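DUF871 domain-containing protein (Enterococcus faecalis, PDB 2P0O) is of unknown function but is probably a 6-phospho-N-acetylmuramidase, with a TIM-barrel domain followed by a cyclophilin-like one. Local coordinates at residues A[153-156]-A[157-161]. Numbering follows the deposited sequence.
Sequences TGIG and TTFFN
Ile155 packs against Phe159 and Phe160 at the N-terminal start of helix 157-169, a local hydrophobic contact where the loop after barrel strand 141-144 turns into the helix. Gly156 is the N-cap residue, and its carbonyl begins the helical bonding pattern: Phe160 N donates to Gly156 O at 3.0 Å, nearly straight at 161°, with the donor tilted 17° from the carbonyl plane. One residue further along, Asn161 N bonds to Thr157 O at 2.7 Å, so the helical pattern continues directly from the cap. Alongside this backbone bonding, the residue just before the cap reaches forward to the first turn. Ile155 holds CG1 between its backbone N and carbonyl carbon (chi1 72°), and the extended end of that branch carries CD1 to Phe160, where it lies 3.4 Å from Phe160 CD1 and 3.8 Å from Phe160 CB. The methyl meets the Phe160 ring obliquely, at the CB end of the ring, with CD1 its nearest atom. Phe159 is approached through a different atom, with Ile155 CB 4.1 Å from Phe159 CD1. Phe160 is buried, whereas Phe159 remains exposed at the surface. Thr157 points away from the loop, though its CB stays close to Gly156 C, and its OG1 is hydrogen-bonded to Lys197 NZ. Backbone hydrogen bonds join Ile155 to Thr194 and Glu196, and the Glu196 carboxylate accepts a bond from Gly154 N, tying the approach to the helix to the long connection between strand 173-178 and helix 203-212. On the buried side, the Phe160 ring meets His145 in the loop just after strand 141-144, the sixth of the eight-stranded barrel, so the start of the helix that leads on to strand 173-178 packs on the loop leaving that strand.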
loop_
_atom_site.group_PDB
_atom_site.type_symbol
_atom_site.label_atom_id
_atom_site.label_comp_id
_atom_site.label_asym_id
_atom_site.label_seq_id
_atom_site.Cartn_x
_atom_site.Cartn_y
_atom_site.Cartn_z
ATOM N N THR A 153 -10.766 5.807 -14.563
ATOM C CA THR A 153 -10.087 5.038 -15.602
ATOM C C THR A 153 -9.254 3.841 -15.041
ATOM O O THR A 153 -8.685 3.051 -15.812
ATOM C CB THR A 153 -9.187 5.958 -16.485
ATOM O OG1 THR A 153 -8.105 6.468 -15.678
ATOM C CG2 THR A 153 -9.984 7.110 -17.091
ATOM N N GLY A 154 -9.205 3.698 -13.714
ATOM C CA GLY A 154 -8.525 2.564 -13.084
ATOM C C GLY A 154 -9.251 1.252 -13.376
ATOM O O GLY A 154 -10.456 1.230 -13.734
ATOM N N ILE A 155 -8.502 0.160 -13.213
ATOM C CA ILE A 155 -8.986 -1.153 -13.560
ATOM C C ILE A 155 -9.878 -1.681 -12.453
ATOM O O ILE A 155 -9.865 -1.163 -11.334
ATOM C CB ILE A 155 -7.811 -2.120 -13.833
ATOM C CG1 ILE A 155 -7.094 -2.498 -12.543
ATOM C CG2 ILE A 155 -6.804 -1.474 -14.817
ATOM C CD1 ILE A 155 -5.818 -3.394 -12.802
ATOM N N GLY A 156 -10.674 -2.693 -12.798
ATOM C CA GLY A 156 -11.607 -3.328 -11.871
ATOM C C GLY A 156 -11.011 -4.556 -11.228
ATOM O O GLY A 156 -10.036 -5.131 -11.737
ATOM N N THR A 157 -11.593 -4.966 -10.099
ATOM C CA THR A 157 -11.020 -6.062 -9.290
ATOM C C THR A 157 -10.968 -7.392 -10.052
ATOM O O THR A 157 -9.981 -8.141 -9.968
ATOM C CB THR A 157 -11.797 -6.203 -7.961
ATOM O OG1 THR A 157 -11.538 -5.044 -7.160
ATOM C CG2 THR A 157 -11.368 -7.472 -7.181
ATOM N N THR A 158 -12.034 -7.651 -10.808
ATOM C CA THR A 158 -12.225 -8.889 -11.566
ATOM C C THR A 158 -11.145 -9.077 -12.633
ATOM O O THR A 158 -10.497 -10.137 -12.699
ATOM C CB THR A 158 -13.658 -8.902 -12.209
ATOM O OG1 THR A 158 -14.642 -8.959 -11.171
ATOM C CG2 THR A 158 -13.884 -10.080 -13.172
ATOM N N PHE A 159 -10.998 -8.069 -13.493
ATOM C CA PHE A 159 -9.979 -8.049 -14.532
ATOM C C PHE A 159 -8.594 -8.170 -13.910
ATOM O O PHE A 159 -7.754 -8.915 -14.393
ATOM C CB PHE A 159 -10.083 -6.745 -15.336
ATOM C CG PHE A 159 -8.872 -6.444 -16.206
ATOM C CD1 PHE A 159 -7.757 -5.788 -15.682
ATOM C CD2 PHE A 159 -8.862 -6.805 -17.553
ATOM C CE1 PHE A 159 -6.628 -5.487 -16.494
ATOM C CE2 PHE A 159 -7.759 -6.518 -18.372
ATOM C CZ PHE A 159 -6.635 -5.858 -17.843
ATOM N N PHE A 160 -8.365 -7.410 -12.848
ATOM C CA PHE A 160 -7.118 -7.429 -12.098
ATOM C C PHE A 160 -6.835 -8.838 -11.574
ATOM O O PHE A 160 -5.737 -9.359 -11.795
ATOM C CB PHE A 160 -7.250 -6.407 -10.971
ATOM C CG PHE A 160 -6.062 -6.310 -10.015
ATOM C CD1 PHE A 160 -4.920 -5.594 -10.364
ATOM C CD2 PHE A 160 -6.151 -6.842 -8.730
ATOM C CE1 PHE A 160 -3.866 -5.417 -9.474
ATOM C CE2 PHE A 160 -5.091 -6.685 -7.815
ATOM C CZ PHE A 160 -3.947 -5.971 -8.187
ATOM N N ASN A 161 -7.824 -9.459 -10.919
ATOM C CA ASN A 161 -7.654 -10.787 -10.350
ATOM C C ASN A 161 -7.418 -11.802 -11.451
ATOM O O ASN A 161 -6.550 -12.670 -11.343
ATOM C CB ASN A 161 -8.896 -11.211 -9.565
ATOM C CG ASN A 161 -8.962 -10.573 -8.205
ATOM O OD1 ASN A 161 -8.019 -9.913 -7.758
ATOM N ND2 ASN A 161 -10.078 -10.782 -7.518
#